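Local coordinates for methyltransferase domain-containing protein (Pyrococcus horikoshii, PDB 1VE3), which binds S-adenosylmethionine and is probably a methyltransferase that uses it as methyl donor, although its substrate is not known, at residues 109-114 and 139-144; 208-213 and 221-226. All coordinates share one frame; numbering follows the deposited sequence.

Contact 1. Residues 109-114 and 139-144; sequences FIDSIV and IMYFTD. With SAM (S-adenosylmethionine), chain C.
F109 and M140 sit side by side on two parallel neighbouring strands of a class I (Rossmann-like) methyltransferase sheet. Three backbone bonds join the strands: F109 N to I139 O, Y141 N to F109 O, and D111 N to Y141 O, each 3.0 Å. Beyond I110 the chain leaves the strand and turns into the S-adenosylmethionine pocket.

The tight part is the face that carries F109 and M140. M140 is selenomethionine. Its SE lies at the edge of the F109 ring, 5.2 Å from the centroid, as a Met-aromatic contact. The bend at chi3 (-97°) brings CE to I113. There the fit is very close, with M140 CE 3.3 Å from I113 CG2. The other branch of I113 reaches F142, two residues beyond M140, with I113 CD1 3.4 Å from F142 CB. V199 of helix 196-203 packs on M140 and F142 on this face. On the F109 side, a water over one face of the F109 ring, toward its rim, donates to Y141 O and accepts from S112 N.

The other face is looser and more polar. I110 CG2 approaches Y141 CD2 only to 4.1 Å. The D111 carboxylate stands at the edge of the Y141 ring, its plane 89° from the ring plane. D111 OD1 lies 3.1 Å from Y141 CE2, while OD2 forms a salt bridge with R24, which also hydrogen-bonds S-adenosylmethionine. D111 and Y141 are both partly exposed.

The I110 carbonyl meets the cofactor. I110 O accepts from the amino N of SAM at 3.1 Å. S112 OG also donates to I110 O, at 2.8 Å, from 43° above the carbonyl plane.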
ATOM      1  N   PHE A 109       1.116 -13.283  13.887  1.00 29.40           N
ATOM      2  CA  PHE A 109       2.369 -13.708  13.270  1.00 29.30           C
ATOM      3  C   PHE A 109       2.147 -13.593  11.758  1.00 30.24           C
ATOM      4  O   PHE A 109       1.521 -14.461  11.128  1.00 28.35           O
ATOM      5  CB  PHE A 109       2.624 -15.158  13.717  1.00 29.13           C
ATOM      6  CG  PHE A 109       3.959 -15.713  13.330  1.00 27.89           C
ATOM      7  CD1 PHE A 109       5.130 -15.013  13.593  1.00 27.66           C
ATOM      8  CD2 PHE A 109       4.049 -16.980  12.766  1.00 29.37           C
ATOM      9  CE1 PHE A 109       6.371 -15.565  13.302  1.00 28.64           C
ATOM     10  CE2 PHE A 109       5.288 -17.548  12.469  1.00 27.69           C
ATOM     11  CZ  PHE A 109       6.451 -16.838  12.740  1.00 30.08           C
ATOM     12  N   ILE A 110       2.668 -12.512  11.181  1.00 29.51           N
ATOM     13  CA  ILE A 110       2.465 -12.231   9.767  1.00 30.74           C
ATOM     14  C   ILE A 110       3.695 -12.252   8.856  1.00 30.38           C
ATOM     15  O   ILE A 110       4.732 -11.694   9.191  1.00 30.68           O
ATOM     16  CB  ILE A 110       1.758 -10.853   9.621  1.00 29.05           C
ATOM     17  CG1 ILE A 110       0.405 -10.900  10.347  1.00 30.97           C
ATOM     18  CG2 ILE A 110       1.596 -10.490   8.152  1.00 28.52           C
ATOM     19  CD1 ILE A 110      -0.363  -9.588  10.337  1.00 36.18           C
ATOM     20  N   ASP A 111       3.553 -12.891   7.695  1.00 32.12           N
ATOM     21  CA  ASP A 111       4.622 -12.973   6.694  1.00 31.92           C
ATOM     22  C   ASP A 111       6.014 -13.179   7.285  1.00 31.00           C
ATOM     23  O   ASP A 111       6.927 -12.429   6.954  1.00 29.72           O
ATOM     24  CB  ASP A 111       4.665 -11.684   5.853  1.00 34.94           C
ATOM     25  CG  ASP A 111       3.485 -11.537   4.905  1.00 39.31           C
ATOM     26  OD1 ASP A 111       3.204 -12.492   4.150  1.00 42.64           O
ATOM     27  OD2 ASP A 111       2.849 -10.450   4.897  1.00 40.19           O
ATOM     28  N   SER A 112       6.207 -14.186   8.130  1.00 28.38           N
ATOM     29  CA  SER A 112       7.531 -14.368   8.723  1.00 28.98           C
ATOM     30  C   SER A 112       8.133 -15.766   8.715  1.00 27.85           C
ATOM     31  O   SER A 112       9.302 -15.921   9.061  1.00 28.09           O
ATOM     32  CB  SER A 112       7.532 -13.865  10.173  1.00 28.61           C
ATOM     33  OG  SER A 112       7.176 -12.499  10.243  1.00 30.20           O
ATOM     34  N   ILE A 113       7.360 -16.775   8.321  1.00 27.35           N
ATOM     35  CA  ILE A 113       7.856 -18.139   8.339  1.00 26.93           C
ATOM     36  C   ILE A 113       9.089 -18.439   7.492  1.00 27.96           C
ATOM     37  O   ILE A 113       9.802 -19.399   7.791  1.00 26.44           O
ATOM     38  CB  ILE A 113       6.752 -19.162   7.972  1.00 29.93           C
ATOM     39  CG1 ILE A 113       6.197 -18.870   6.581  1.00 30.20           C
ATOM     40  CG2 ILE A 113       5.652 -19.143   9.026  1.00 27.98           C
ATOM     41  CD1 ILE A 113       5.222 -19.940   6.093  1.00 36.69           C
ATOM     42  N   VAL A 114       9.361 -17.641   6.454  1.00 26.32           N
ATOM     43  CA  VAL A 114      10.544 -17.905   5.631  1.00 27.03           C
ATOM     44  C   VAL A 114      11.802 -17.857   6.476  1.00 25.98           C
ATOM     45  O   VAL A 114      12.841 -18.362   6.075  1.00 26.79           O
ATOM     46  CB  VAL A 114      10.713 -16.894   4.441  1.00 27.05           C
ATOM     47  CG1 VAL A 114       9.553 -17.036   3.468  1.00 28.97           C
ATOM     48  CG2 VAL A 114      10.816 -15.456   4.953  1.00 26.64           C
ATOM     49  N   ILE A 139      -3.200 -15.963  15.609  1.00 29.53           N
ATOM     50  CA  ILE A 139      -3.589 -15.650  14.238  1.00 29.88           C
ATOM     51  C   ILE A 139      -2.375 -15.435  13.343  1.00 29.56           C
ATOM     52  O   ILE A 139      -1.633 -14.466  13.524  1.00 27.97           O
ATOM     53  CB  ILE A 139      -4.467 -14.379  14.199  1.00 30.21           C
ATOM     54  CG1 ILE A 139      -5.767 -14.630  14.964  1.00 30.42           C
ATOM     55  CG2 ILE A 139      -4.753 -13.981  12.753  1.00 31.19           C
ATOM     56  CD1 ILE A 139      -6.647 -13.402  15.100  1.00 32.75           C
HETATM   57  N   MSE A 140      -2.162 -16.330  12.380  1.00 30.34           N
HETATM   58  CA  MSE A 140      -1.023 -16.168  11.490  1.00 31.42           C
HETATM   59  C   MSE A 140      -1.390 -16.126  10.007  1.00 30.47           C
HETATM   60  O   MSE A 140      -2.394 -16.687   9.566  1.00 28.54           O
HETATM   61  CB  MSE A 140       0.060 -17.240  11.767  1.00 34.61           C
HETATM   62  CG  MSE A 140      -0.066 -18.597  11.080  1.00 40.73           C
HETATM   63 SE   MSE A 140       1.622 -19.655  11.210  1.00 45.06          SE
HETATM   64  CE  MSE A 140       2.374 -19.207   9.505  1.00 44.54           C
ATOM     65  N   TYR A 141      -0.576 -15.405   9.252  1.00 30.93           N
ATOM     66  CA  TYR A 141      -0.771 -15.267   7.822  1.00 31.74           C
ATOM     67  C   TYR A 141       0.532 -15.693   7.185  1.00 32.24           C
ATOM     68  O   TYR A 141       1.605 -15.222   7.571  1.00 31.43           O
ATOM     69  CB  TYR A 141      -1.078 -13.815   7.452  1.00 31.62           C
ATOM     70  CG  TYR A 141      -1.063 -13.570   5.960  1.00 31.38           C
ATOM     71  CD1 TYR A 141      -2.134 -13.960   5.153  1.00 31.73           C
ATOM     72  CD2 TYR A 141       0.033 -12.968   5.352  1.00 32.12           C
ATOM     73  CE1 TYR A 141      -2.103 -13.751   3.773  1.00 35.09           C
ATOM     74  CE2 TYR A 141       0.072 -12.756   3.980  1.00 34.01           C
ATOM     75  CZ  TYR A 141      -0.992 -13.147   3.196  1.00 33.68           C
ATOM     76  OH  TYR A 141      -0.930 -12.945   1.833  1.00 36.92           O
ATOM     77  N   PHE A 142       0.449 -16.603   6.227  1.00 34.52           N
ATOM     78  CA  PHE A 142       1.651 -17.079   5.565  1.00 36.88           C
ATOM     79  C   PHE A 142       1.353 -17.424   4.126  1.00 38.24           C
ATOM     80  O   PHE A 142       0.192 -17.547   3.721  1.00 38.61           O
ATOM     81  CB  PHE A 142       2.229 -18.313   6.279  1.00 37.42           C
ATOM     82  CG  PHE A 142       1.350 -19.536   6.202  1.00 40.60           C
ATOM     83  CD1 PHE A 142       0.211 -19.650   7.000  1.00 42.04           C
ATOM     84  CD2 PHE A 142       1.645 -20.562   5.312  1.00 38.94           C
ATOM     85  CE1 PHE A 142      -0.623 -20.768   6.909  1.00 42.77           C
ATOM     86  CE2 PHE A 142       0.820 -21.680   5.213  1.00 42.33           C
ATOM     87  CZ  PHE A 142      -0.318 -21.784   6.012  1.00 42.30           C
ATOM     88  N   THR A 143       2.416 -17.588   3.356  1.00 36.09           N
ATOM     89  CA  THR A 143       2.282 -17.919   1.955  1.00 36.14           C
ATOM     90  C   THR A 143       2.829 -19.318   1.727  1.00 36.24           C
ATOM     91  O   THR A 143       3.900 -19.661   2.226  1.00 34.87           O
ATOM     92  CB  THR A 143       3.049 -16.898   1.087  1.00 33.71           C
ATOM     93  OG1 THR A 143       2.478 -15.601   1.291  1.00 36.70           O
ATOM     94  CG2 THR A 143       2.966 -17.257  -0.393  1.00 33.27           C
ATOM     95  N   ASP A 144       2.073 -20.131   0.996  1.00 36.09           N
ATOM     96  CA  ASP A 144       2.510 -21.479   0.685  1.00 37.52           C
ATOM     97  C   ASP A 144       3.575 -21.302  -0.394  1.00 37.79           C
ATOM     98  O   ASP A 144       3.284 -21.350  -1.595  1.00 35.73           O
ATOM     99  CB  ASP A 144       1.342 -22.310   0.151  1.00 37.87           C
ATOM    100  CG  ASP A 144       1.712 -23.771  -0.064  1.00 39.57           C
ATOM    101  OD1 ASP A 144       2.807 -24.036  -0.602  1.00 39.28           O
ATOM    102  OD2 ASP A 144       0.901 -24.656   0.292  1.00 39.22           O
TER
HETATM  103  N   SAM C 302       5.190  -9.104  10.882  1.00 30.04           N
HETATM  104  CA  SAM C 302       6.017  -8.228  10.003  1.00 31.39           C
HETATM  105  C   SAM C 302       5.111  -7.502   9.011  1.00 32.52           C
HETATM  106  O   SAM C 302       5.368  -6.324   8.735  1.00 33.99           O
HETATM  107  OXT SAM C 302       4.152  -8.192   8.542  1.00 30.23           O
HETATM  108  CB  SAM C 302       6.974  -9.098   9.254  1.00 31.94           C
HETATM  109  CG  SAM C 302       8.171  -8.408   8.819  1.00 30.17           C
HETATM  110  SD  SAM C 302       9.360  -9.455   7.888  1.00 30.17           S
HETATM  111  CE  SAM C 302       8.548  -9.975   6.512  1.00 27.33           C
HETATM  112  C5' SAM C 302       9.787 -10.786   9.020  1.00 25.73           C
HETATM  113  C4' SAM C 302      10.460 -10.374  10.429  1.00 23.98           C
HETATM  114  O4' SAM C 302      10.722 -11.590  11.213  1.00 23.29           O
HETATM  115  C3' SAM C 302      11.847  -9.766  10.291  1.00 23.85           C
HETATM  116  O3' SAM C 302      11.503  -8.367  10.753  1.00 27.01           O
HETATM  117  C2' SAM C 302      12.769 -10.321  11.321  1.00 24.95           C
HETATM  118  O2' SAM C 302      13.666  -9.556  12.064  1.00 26.57           O
HETATM  119  C1' SAM C 302      11.749 -11.224  12.111  1.00 22.86           C
HETATM  120  N9  SAM C 302      12.381 -12.411  12.699  1.00 25.14           N
HETATM  121  C8  SAM C 302      13.181 -13.416  12.157  1.00 25.82           C
HETATM  122  N7  SAM C 302      13.553 -14.323  13.026  1.00 24.82           N
HETATM  123  C5  SAM C 302      12.988 -13.919  14.196  1.00 26.80           C
HETATM  124  C6  SAM C 302      12.984 -14.445  15.561  1.00 25.10           C
HETATM  125  N6  SAM C 302      13.636 -15.569  15.902  1.00 24.75           N
HETATM  126  N1  SAM C 302      12.275 -13.755  16.568  1.00 26.53           N
HETATM  127  C2  SAM C 302      11.597 -12.603  16.260  1.00 25.85           C
HETATM  128  N3  SAM C 302      11.538 -12.030  15.026  1.00 25.42           N
HETATM  129  C4  SAM C 302      12.253 -12.731  14.023  1.00 24.20           C
HETATM  130  O   HOH W   1       4.279 -15.686   9.306  1.00 31.01           O

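Contact 2. Residues 208-213 and 221-226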
ATOM      1  N   THR A 208      -5.801 -26.068  17.832  1.00 32.01           N
ATOM      2  CA  THR A 208      -6.938 -26.587  17.097  1.00 35.40           C
ATOM      3  C   THR A 208      -7.318 -25.361  16.265  1.00 36.06           C
ATOM      4  O   THR A 208      -7.208 -24.229  16.745  1.00 37.10           O
ATOM      5  CB  THR A 208      -8.096 -26.967  18.036  1.00 35.38           C
ATOM      6  OG1 THR A 208      -8.502 -25.828  18.822  1.00 36.27           O
ATOM      7  CG2 THR A 208      -7.648 -28.064  18.980  1.00 37.01           C
ATOM      8  N   LYS A 209      -7.727 -25.548  15.017  1.00 38.47           N
ATOM      9  CA  LYS A 209      -8.062 -24.366  14.234  1.00 40.35           C
ATOM     10  C   LYS A 209      -9.501 -23.897  14.356  1.00 41.44           C
ATOM     11  O   LYS A 209     -10.458 -24.673  14.230  1.00 41.41           O
ATOM     12  CB  LYS A 209      -7.698 -24.553  12.754  1.00 43.27           C
ATOM     13  CG  LYS A 209      -8.477 -25.591  12.014  1.00 47.12           C
ATOM     14  CD  LYS A 209      -8.378 -25.353  10.508  1.00 49.41           C
ATOM     15  CE  LYS A 209      -6.933 -25.332  10.022  1.00 51.11           C
ATOM     16  NZ  LYS A 209      -6.846 -25.262   8.534  1.00 51.22           N
ATOM     17  N   GLU A 210      -9.624 -22.603  14.629  1.00 39.93           N
ATOM     18  CA  GLU A 210     -10.908 -21.927  14.774  1.00 40.32           C
ATOM     19  C   GLU A 210     -11.475 -21.593  13.392  1.00 39.40           C
ATOM     20  O   GLU A 210     -12.625 -21.897  13.099  1.00 36.70           O
ATOM     21  CB  GLU A 210     -10.734 -20.633  15.584  1.00 40.14           C
ATOM     22  CG  GLU A 210     -12.034 -19.905  15.913  1.00 43.25           C
ATOM     23  CD  GLU A 210     -11.813 -18.645  16.742  1.00 44.73           C
ATOM     24  OE1 GLU A 210     -11.049 -18.705  17.722  1.00 43.90           O
ATOM     25  OE2 GLU A 210     -12.410 -17.593  16.422  1.00 47.01           O
ATOM     26  N   ALA A 211     -10.655 -20.975  12.542  1.00 38.40           N
ATOM     27  CA  ALA A 211     -11.088 -20.595  11.200  1.00 39.12           C
ATOM     28  C   ALA A 211      -9.906 -20.501  10.235  1.00 40.20           C
ATOM     29  O   ALA A 211      -8.750 -20.571  10.647  1.00 39.59           O
ATOM     30  CB  ALA A 211     -11.814 -19.260  11.255  1.00 34.83           C
ATOM     31  N   GLU A 212     -10.210 -20.330   8.950  1.00 41.15           N
ATOM     32  CA  GLU A 212      -9.175 -20.219   7.933  1.00 43.18           C
ATOM     33  C   GLU A 212      -9.698 -19.468   6.716  1.00 44.24           C
ATOM     34  O   GLU A 212     -10.758 -19.794   6.184  1.00 44.29           O
ATOM     35  CB  GLU A 212      -8.697 -21.607   7.525  1.00 44.02           C
ATOM     36  CG  GLU A 212      -7.426 -21.597   6.705  1.00 48.84           C
ATOM     37  CD  GLU A 212      -6.685 -22.915   6.790  1.00 51.28           C
ATOM     38  OE1 GLU A 212      -7.163 -23.917   6.215  1.00 51.68           O
ATOM     39  OE2 GLU A 212      -5.622 -22.946   7.449  1.00 52.63           O
ATOM     40  N   GLU A 213      -8.952 -18.455   6.285  1.00 44.36           N
ATOM     41  CA  GLU A 213      -9.338 -17.648   5.134  1.00 45.03           C
ATOM     42  C   GLU A 213      -8.275 -17.756   4.048  1.00 46.07           C
ATOM     43  O   GLU A 213      -7.083 -17.584   4.321  1.00 45.81           O
ATOM     44  CB  GLU A 213      -9.463 -16.176   5.532  1.00 45.84           C
ATOM     45  CG  GLU A 213     -10.423 -15.861   6.674  1.00 48.18           C
ATOM     46  CD  GLU A 213     -11.877 -15.738   6.231  1.00 47.87           C
ATOM     47  OE1 GLU A 213     -12.128 -15.482   5.033  1.00 47.22           O
ATOM     48  OE2 GLU A 213     -12.768 -15.877   7.095  1.00 45.83           O
ATOM     49  N   LEU A 221      -4.865 -17.042   6.018  1.00 34.49           N
ATOM     50  CA  LEU A 221      -4.982 -16.392   7.310  1.00 34.85           C
ATOM     51  C   LEU A 221      -5.628 -17.478   8.149  1.00 32.98           C
ATOM     52  O   LEU A 221      -6.739 -17.907   7.848  1.00 34.67           O
ATOM     53  CB  LEU A 221      -5.911 -15.182   7.260  1.00 35.50           C
ATOM     54  CG  LEU A 221      -6.104 -14.565   8.642  1.00 38.26           C
ATOM     55  CD1 LEU A 221      -4.885 -13.742   9.004  1.00 34.37           C
ATOM     56  CD2 LEU A 221      -7.349 -13.708   8.655  1.00 39.66           C
ATOM     57  N   THR A 222      -4.931 -17.937   9.184  1.00 32.36           N
ATOM     58  CA  THR A 222      -5.470 -18.994  10.034  1.00 30.55           C
ATOM     59  C   THR A 222      -5.669 -18.554  11.478  1.00 30.82           C
ATOM     60  O   THR A 222      -4.833 -17.854  12.041  1.00 30.21           O
ATOM     61  CB  THR A 222      -4.549 -20.228  10.035  1.00 32.20           C
ATOM     62  OG1 THR A 222      -4.366 -20.689   8.692  1.00 34.49           O
ATOM     63  CG2 THR A 222      -5.173 -21.342  10.862  1.00 34.86           C
ATOM     64  N   VAL A 223      -6.784 -18.968  12.074  1.00 30.55           N
ATOM     65  CA  VAL A 223      -7.080 -18.630  13.460  1.00 31.32           C
ATOM     66  C   VAL A 223      -6.979 -19.901  14.307  1.00 30.79           C
ATOM     67  O   VAL A 223      -7.694 -20.871  14.075  1.00 30.38           O
ATOM     68  CB  VAL A 223      -8.491 -18.007  13.592  1.00 32.34           C
ATOM     69  CG1 VAL A 223      -8.773 -17.652  15.044  1.00 32.32           C
ATOM     70  CG2 VAL A 223      -8.575 -16.744  12.729  1.00 35.20           C
ATOM     71  N   TYR A 224      -6.085 -19.884  15.289  1.00 31.10           N
ATOM     72  CA  TYR A 224      -5.858 -21.042  16.150  1.00 31.74           C
ATOM     73  C   TYR A 224      -6.176 -20.800  17.623  1.00 31.89           C
ATOM     74  O   TYR A 224      -6.050 -19.686  18.123  1.00 32.76           O
ATOM     75  CB  TYR A 224      -4.391 -21.494  16.044  1.00 30.18           C
ATOM     76  CG  TYR A 224      -4.031 -22.214  14.761  1.00 29.81           C
ATOM     77  CD1 TYR A 224      -4.559 -23.470  14.473  1.00 31.39           C
ATOM     78  CD2 TYR A 224      -3.148 -21.648  13.845  1.00 29.57           C
ATOM     79  CE1 TYR A 224      -4.218 -24.146  13.310  1.00 30.41           C
ATOM     80  CE2 TYR A 224      -2.794 -22.317  12.675  1.00 28.49           C
ATOM     81  CZ  TYR A 224      -3.334 -23.564  12.416  1.00 31.40           C
ATOM     82  OH  TYR A 224      -2.991 -24.238  11.267  1.00 34.81           O
ATOM     83  N   ASN A 225      -6.578 -21.865  18.311  1.00 32.08           N
ATOM     84  CA  ASN A 225      -6.872 -21.803  19.738  1.00 32.48           C
ATOM     85  C   ASN A 225      -5.887 -22.769  20.393  1.00 34.06           C
ATOM     86  O   ASN A 225      -5.708 -23.890  19.921  1.00 32.33           O
ATOM     87  CB  ASN A 225      -8.306 -22.255  20.012  1.00 33.63           C
ATOM     88  CG  ASN A 225      -9.337 -21.356  19.355  1.00 33.37           C
ATOM     89  OD1 ASN A 225     -10.434 -21.796  19.026  1.00 32.11           O
ATOM     90  ND2 ASN A 225      -8.989 -20.084  19.173  1.00 34.59           N
ATOM     91  N   PRO A 226      -5.236 -22.343  21.485  1.00 35.30           N
ATOM     92  CA  PRO A 226      -4.263 -23.161  22.211  1.00 38.84           C
ATOM     93  C   PRO A 226      -4.870 -24.357  22.937  1.00 42.01           C
ATOM     94  O   PRO A 226      -6.029 -24.322  23.345  1.00 42.42           O
ATOM     95  CB  PRO A 226      -3.639 -22.164  23.179  1.00 38.38           C
ATOM     96  CG  PRO A 226      -4.784 -21.266  23.495  1.00 36.46           C
ATOM     97  CD  PRO A 226      -5.396 -21.029  22.137  1.00 36.64           C
TER
HETATM   98  O   HOH W   2      -8.325 -26.298  21.619  1.00 53.09           O
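L221 pairs with E213 through two backbone bonds, L221 N to E213 O and E213 N to L221 O. The side chains of this pair meet at their CB atoms. The E213 carboxylate leads away to Y35 and K34.

T222 follows on the other face. Its OG1 donates to E212 OE2 at 2.9 Å, using the anti lone pair of that oxygen. The two side chains lie alongside each other. E212 OE1 forms salt bridges with K209 NZ, at 2.7 Å, and with K196. The lysines probably ease the repulsion between E212 OE2 and the nearby carboxylate of E200.

V223 meets two residues at once. Its O accepts from E210 N at 2.7 Å and, weakly, from A211 N at 3.3 Å. V223 N donates in return to A211 O, almost straight at 177°. The CG1 methyl, anti to the backbone N (chi1 -180°), rests against CB and CD of E210.

Y224 turns back to the side of T222. Its CE1 comes 3.5 Å from K209 CB, and T222 CG2 lies over one ring face, toward the rim.

N225 pairs with T208 through both backbone bonds. Its ND2 also donates to E210 OE1 at 2.9 Å, again on an anti lone pair. The oxygen lies nearly in the amide plane, though the carboxylate is turned 41° from it. E210 OE2 is held by K137. An alanine in place of N225 would remove this donor and is likely to leave the E210 carboxylate tied by K137 but freer to turn.

P226 O accepts a weak bond from water 2, which also meets T208 OG1. The one-residue slip opposite V223 is a classic beta bulge in an antiparallel hairpin.

How the contacts relate
From the N terminus, strand 104-110 enters contact 1 and ends beside the cofactor. Helix 118-131 then carries the chain back, and strand 136-143 closes the loop as a beta-alpha-beta crossover. Contact 2 opens only later, beyond the small antiparallel sheet and helix 196-203. Its loop is a short hairpin between strands 207-215 and 219-226. The two contacts are thus in series, neither nested nor crossed. They still meet in one sheet. Strand 219-226 runs antiparallel to 136-143, with a probable hydrogen bond from T222 N to M140 O and I139 packed on L221. Together they link the cofactor side of the sheet to its edge strand 207-215.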